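Local structure of myosin-I heavy chain (5EJR) at residues L362-L373 and I383-I394. The protein is an actin-based motor with ATPase activity that takes part in early phagocytosis and adhesion, seen here through its second tail MyTH4-FERM region. Numbering follows the deposited sequence.
Sequences LVLTKEVVRQVL and IKVWISMIESQI
Val369 is the knob of this contact, set among Ile383, Trp386, Ile387 and Ile390 on helix 383-394. Its two methyls divide the work: CG2 lies 3.7 Å from Ile387 CG1, while CG1 touches Ile383, the two side chains sliding past each other in opposite directions. Ile383 has its CG1 anti to the backbone N (chi1 -171°), which carries CD1 across to helix 366-370, where it lies 3.6 Å from Lys366 O and 3.8 Å from Arg370 CD. Its other branch, CG2, supports the aliphatic stem of Lys366, the two side chains crossing at about a right angle. With an alanine here in place of Ile383, a gap would probably open beside Val369, and the stems of Lys366 and Arg370 would lose the methyl groups they pack on.

At one end of the contact, Leu373 CD1 makes a CH-pi contact over a face of Trp386, 3.8 Å from the centroid of the six-membered ring. Toward the other, Leu364 lays CD2 on the helix backbone, 3.4 Å from Ile387 O, and beyond it Leu362 CD2 and Ile394 CD1 meet tip to tip at 3.6 Å.

Further out, Thr365 N-caps helix 366-370 through OG1, which accepts from Val368 N. Trp386 is anchored by NE1, bonded to Leu378 O, and Arg370 turns its guanidinium to a salt bridge with Asp375. The two helices, within the central lobe of the FERM domain, cross at 78° with their axes 9.9 Å apart. Aliphatic packing, with one CH-pi contact from Leu373, joins the two segments, so shape fit, rather than polar pairing, probably sets how they sit together.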
loop_
_atom_site.group_PDB
_atom_site.type_symbol
_atom_site.label_atom_id
_atom_site.label_comp_id
_atom_site.label_asym_id
_atom_site.label_seq_id
_atom_site.Cartn_x
_atom_site.Cartn_y
_atom_site.Cartn_z
ATOM N N LEU A 362 -15.493 -2.702 -44.520
ATOM C CA LEU A 362 -14.158 -3.040 -44.032
ATOM C C LEU A 362 -13.043 -3.073 -45.077
ATOM O O LEU A 362 -13.076 -3.854 -46.025
ATOM C CB LEU A 362 -14.160 -4.361 -43.259
ATOM C CG LEU A 362 -12.814 -4.737 -42.607
ATOM C CD1 LEU A 362 -12.491 -3.839 -41.383
ATOM C CD2 LEU A 362 -12.753 -6.200 -42.292
ATOM N N VAL A 363 -12.029 -2.245 -44.864
ATOM C CA VAL A 363 -10.823 -2.285 -45.680
ATOM C C VAL A 363 -9.728 -2.753 -44.697
ATOM O O VAL A 363 -9.374 -2.010 -43.786
ATOM C CB VAL A 363 -10.513 -0.954 -46.391
ATOM C CG1 VAL A 363 -9.230 -1.054 -47.199
ATOM C CG2 VAL A 363 -11.676 -0.534 -47.289
ATOM N N LEU A 364 -9.262 -4.005 -44.839
ATOM C CA LEU A 364 -8.272 -4.585 -43.940
ATOM C C LEU A 364 -6.861 -4.110 -44.285
ATOM O O LEU A 364 -6.448 -4.174 -45.443
ATOM C CB LEU A 364 -8.385 -6.119 -43.992
ATOM C CG LEU A 364 -7.695 -6.956 -42.937
ATOM C CD1 LEU A 364 -8.084 -6.528 -41.497
ATOM C CD2 LEU A 364 -7.990 -8.429 -43.174
ATOM N N THR A 365 -6.133 -3.595 -43.291
ATOM C CA THR A 365 -4.781 -3.047 -43.504
ATOM C C THR A 365 -3.863 -3.533 -42.402
ATOM O O THR A 365 -4.345 -4.113 -41.415
ATOM C CB THR A 365 -4.832 -1.488 -43.506
ATOM O OG1 THR A 365 -5.149 -0.989 -42.202
ATOM C CG2 THR A 365 -5.789 -0.906 -44.549
ATOM N N LYS A 366 -2.542 -3.240 -42.530
ATOM C CA LYS A 366 -1.538 -3.550 -41.526
ATOM C C LYS A 366 -1.932 -2.840 -40.250
ATOM O O LYS A 366 -1.861 -3.441 -39.188
ATOM C CB LYS A 366 -0.146 -3.046 -41.949
ATOM C CG LYS A 366 0.504 -3.877 -43.038
ATOM C CD LYS A 366 1.830 -3.264 -43.481
ATOM C CE LYS A 366 2.484 -4.083 -44.574
ATOM N NZ LYS A 366 3.878 -3.623 -44.845
ATOM N N GLU A 367 -2.391 -1.575 -40.363
ATOM C CA GLU A 367 -2.766 -0.741 -39.229
ATOM C C GLU A 367 -3.949 -1.338 -38.446
ATOM O O GLU A 367 -3.940 -1.302 -37.216
ATOM C CB GLU A 367 -3.007 0.716 -39.671
ATOM C CG GLU A 367 -1.767 1.423 -40.240
ATOM C CD GLU A 367 -1.134 0.932 -41.543
ATOM O OE1 GLU A 367 -1.863 0.435 -42.441
ATOM O OE2 GLU A 367 0.110 1.042 -41.659
ATOM N N VAL A 368 -4.913 -1.956 -39.147
ATOM C CA VAL A 368 -6.051 -2.628 -38.496
ATOM C C VAL A 368 -5.554 -3.877 -37.742
ATOM O O VAL A 368 -5.957 -4.083 -36.595
ATOM C CB VAL A 368 -7.206 -2.932 -39.499
ATOM C CG1 VAL A 368 -8.304 -3.782 -38.859
ATOM C CG2 VAL A 368 -7.802 -1.629 -40.045
ATOM N N VAL A 369 -4.657 -4.673 -38.361
ATOM C CA VAL A 369 -4.094 -5.895 -37.750
ATOM C C VAL A 369 -3.367 -5.568 -36.426
ATOM O O VAL A 369 -3.575 -6.273 -35.428
ATOM C CB VAL A 369 -3.205 -6.715 -38.720
ATOM C CG1 VAL A 369 -2.481 -7.867 -37.999
ATOM C CG2 VAL A 369 -4.023 -7.236 -39.888
ATOM N N ARG A 370 -2.584 -4.460 -36.411
ATOM C CA ARG A 370 -1.863 -4.004 -35.216
ATOM C C ARG A 370 -2.808 -3.595 -34.061
ATOM O O ARG A 370 -2.365 -3.523 -32.941
ATOM C CB ARG A 370 -0.948 -2.822 -35.554
ATOM C CG ARG A 370 0.120 -3.137 -36.589
ATOM C CD ARG A 370 1.021 -4.307 -36.208
ATOM N NE ARG A 370 1.750 -4.096 -34.947
ATOM C CZ ARG A 370 2.839 -3.349 -34.800
ATOM N NH1 ARG A 370 3.311 -2.640 -35.816
ATOM N NH2 ARG A 370 3.438 -3.273 -33.628
ATOM N N GLN A 371 -4.074 -3.276 -34.339
ATOM C CA GLN A 371 -5.016 -2.889 -33.278
ATOM C C GLN A 371 -5.593 -4.122 -32.558
ATOM O O GLN A 371 -6.266 -3.974 -31.523
ATOM C CB GLN A 371 -6.169 -2.083 -33.889
ATOM C CG GLN A 371 -5.779 -0.712 -34.501
ATOM C CD GLN A 371 -7.020 -0.041 -35.073
ATOM O OE1 GLN A 371 -7.592 -0.452 -36.100
ATOM N NE2 GLN A 371 -7.526 0.950 -34.363
ATOM N N VAL A 372 -5.398 -5.317 -33.121
ATOM C CA VAL A 372 -6.050 -6.531 -32.610
ATOM C C VAL A 372 -5.140 -7.751 -32.381
ATOM O O VAL A 372 -5.630 -8.784 -31.880
ATOM C CB VAL A 372 -7.263 -6.931 -33.506
ATOM C CG1 VAL A 372 -8.305 -5.822 -33.530
ATOM C CG2 VAL A 372 -6.824 -7.326 -34.930
ATOM N N LEU A 373 -3.846 -7.659 -32.707
ATOM C CA LEU A 373 -2.957 -8.789 -32.424
ATOM C C LEU A 373 -1.781 -8.261 -31.645
ATOM O O LEU A 373 -1.230 -7.243 -32.069
ATOM C CB LEU A 373 -2.398 -9.434 -33.692
ATOM C CG LEU A 373 -3.198 -10.411 -34.475
ATOM C CD1 LEU A 373 -2.337 -10.914 -35.634
ATOM C CD2 LEU A 373 -3.690 -11.615 -33.590
ATOM N N ILE A 383 3.070 -9.990 -41.497
ATOM C CA ILE A 383 1.782 -9.306 -41.337
ATOM C C ILE A 383 0.859 -9.487 -42.586
ATOM O O ILE A 383 -0.364 -9.605 -42.429
ATOM C CB ILE A 383 1.991 -7.817 -40.919
ATOM C CG1 ILE A 383 0.640 -7.161 -40.523
ATOM C CG2 ILE A 383 2.748 -7.001 -42.018
ATOM C CD1 ILE A 383 0.729 -5.946 -39.588
ATOM N N LYS A 384 1.461 -9.610 -43.799
ATOM C CA LYS A 384 0.725 -9.861 -45.035
ATOM C C LYS A 384 0.050 -11.224 -44.981
ATOM O O LYS A 384 -1.054 -11.370 -45.496
ATOM C CB LYS A 384 1.667 -9.802 -46.250
ATOM C CG LYS A 384 1.999 -8.394 -46.708
ATOM C CD LYS A 384 3.073 -8.497 -47.808
ATOM C CE LYS A 384 3.517 -7.167 -48.358
ATOM N NZ LYS A 384 4.534 -7.343 -49.430
ATOM N N VAL A 385 0.676 -12.209 -44.318
ATOM C CA VAL A 385 0.085 -13.547 -44.147
ATOM C C VAL A 385 -1.063 -13.446 -43.097
ATOM O O VAL A 385 -2.117 -14.048 -43.267
ATOM C CB VAL A 385 1.138 -14.635 -43.790
ATOM C CG1 VAL A 385 0.468 -15.993 -43.540
ATOM C CG2 VAL A 385 2.216 -14.749 -44.875
ATOM N N TRP A 386 -0.864 -12.650 -42.053
ATOM C CA TRP A 386 -1.904 -12.420 -41.049
ATOM C C TRP A 386 -3.135 -11.766 -41.679
ATOM O O TRP A 386 -4.244 -12.208 -41.429
ATOM C CB TRP A 386 -1.370 -11.558 -39.913
ATOM C CG TRP A 386 -0.552 -12.338 -38.948
ATOM C CD1 TRP A 386 0.792 -12.225 -38.730
ATOM C CD2 TRP A 386 -1.034 -13.312 -38.016
ATOM N NE1 TRP A 386 1.166 -13.029 -37.688
ATOM C CE2 TRP A 386 0.072 -13.733 -37.248
ATOM C CE3 TRP A 386 -2.308 -13.834 -37.722
ATOM C CZ2 TRP A 386 -0.038 -14.701 -36.243
ATOM C CZ3 TRP A 386 -2.426 -14.776 -36.698
ATOM C CH2 TRP A 386 -1.305 -15.193 -35.968
ATOM N N ILE A 387 -2.936 -10.755 -42.553
ATOM C CA ILE A 387 -4.040 -10.099 -43.257
ATOM C C ILE A 387 -4.888 -11.150 -44.000
ATOM O O ILE A 387 -6.103 -11.190 -43.832
ATOM C CB ILE A 387 -3.494 -9.009 -44.224
ATOM C CG1 ILE A 387 -3.024 -7.783 -43.410
ATOM C CG2 ILE A 387 -4.574 -8.630 -45.259
ATOM C CD1 ILE A 387 -2.147 -6.669 -44.268
ATOM N N SER A 388 -4.223 -12.015 -44.777
ATOM C CA SER A 388 -4.850 -13.092 -45.529
ATOM C C SER A 388 -5.608 -14.089 -44.604
ATOM O O SER A 388 -6.735 -14.464 -44.920
ATOM C CB SER A 388 -3.794 -13.833 -46.340
ATOM O OG SER A 388 -4.440 -14.748 -47.206
ATOM N N MET A 389 -4.995 -14.511 -43.480
ATOM C CA MET A 389 -5.624 -15.460 -42.544
ATOM C C MET A 389 -6.840 -14.821 -41.837
ATOM O O MET A 389 -7.856 -15.469 -41.647
ATOM C CB MET A 389 -4.605 -15.983 -41.522
ATOM C CG MET A 389 -3.631 -16.968 -42.109
ATOM S SD MET A 389 -2.480 -17.586 -40.869
ATOM C CE MET A 389 -3.524 -18.857 -40.092
ATOM N N ILE A 390 -6.719 -13.552 -41.456
ATOM C CA ILE A 390 -7.778 -12.793 -40.804
ATOM C C ILE A 390 -8.931 -12.561 -41.810
ATOM O O ILE A 390 -10.101 -12.787 -41.474
ATOM C CB ILE A 390 -7.211 -11.517 -40.156
ATOM C CG1 ILE A 390 -6.318 -11.898 -38.961
ATOM C CG2 ILE A 390 -8.305 -10.568 -39.719
ATOM C CD1 ILE A 390 -5.336 -10.835 -38.531
ATOM N N GLU A 391 -8.586 -12.190 -43.075
ATOM C CA GLU A 391 -9.590 -12.023 -44.121
ATOM C C GLU A 391 -10.433 -13.321 -44.276
ATOM O O GLU A 391 -11.664 -13.253 -44.344
ATOM C CB GLU A 391 -8.889 -11.606 -45.432
ATOM C CG GLU A 391 -9.779 -11.523 -46.644
ATOM C CD GLU A 391 -8.939 -11.096 -47.830
ATOM O OE1 GLU A 391 -8.196 -11.957 -48.341
ATOM O OE2 GLU A 391 -8.884 -9.882 -48.131
ATOM N N SER A 392 -9.788 -14.479 -44.235
ATOM C CA SER A 392 -10.488 -15.767 -44.317
ATOM C C SER A 392 -11.482 -16.010 -43.139
ATOM O O SER A 392 -12.589 -16.491 -43.365
ATOM C CB SER A 392 -9.498 -16.917 -44.462
ATOM O OG SER A 392 -8.893 -16.888 -45.744
ATOM N N GLN A 393 -11.094 -15.655 -41.911
ATOM C CA GLN A 393 -11.963 -15.834 -40.736
ATOM C C GLN A 393 -13.143 -14.876 -40.728
ATOM O O GLN A 393 -14.239 -15.246 -40.271
ATOM C CB GLN A 393 -11.168 -15.772 -39.424
ATOM C CG GLN A 393 -10.118 -16.892 -39.342
ATOM C CD GLN A 393 -10.726 -18.273 -39.482
ATOM O OE1 GLN A 393 -11.839 -18.554 -39.008
ATOM N NE2 GLN A 393 -10.045 -19.142 -40.212
ATOM N N ILE A 394 -12.923 -13.646 -41.257
ATOM C CA ILE A 394 -13.959 -12.621 -41.385
ATOM C C ILE A 394 -15.118 -13.148 -42.283
ATOM O O ILE A 394 -16.284 -12.898 -41.959
ATOM C CB ILE A 394 -13.371 -11.246 -41.813
ATOM C CG1 ILE A 394 -12.570 -10.632 -40.624
ATOM C CG2 ILE A 394 -14.473 -10.280 -42.303
ATOM C CD1 ILE A 394 -11.777 -9.372 -40.912
#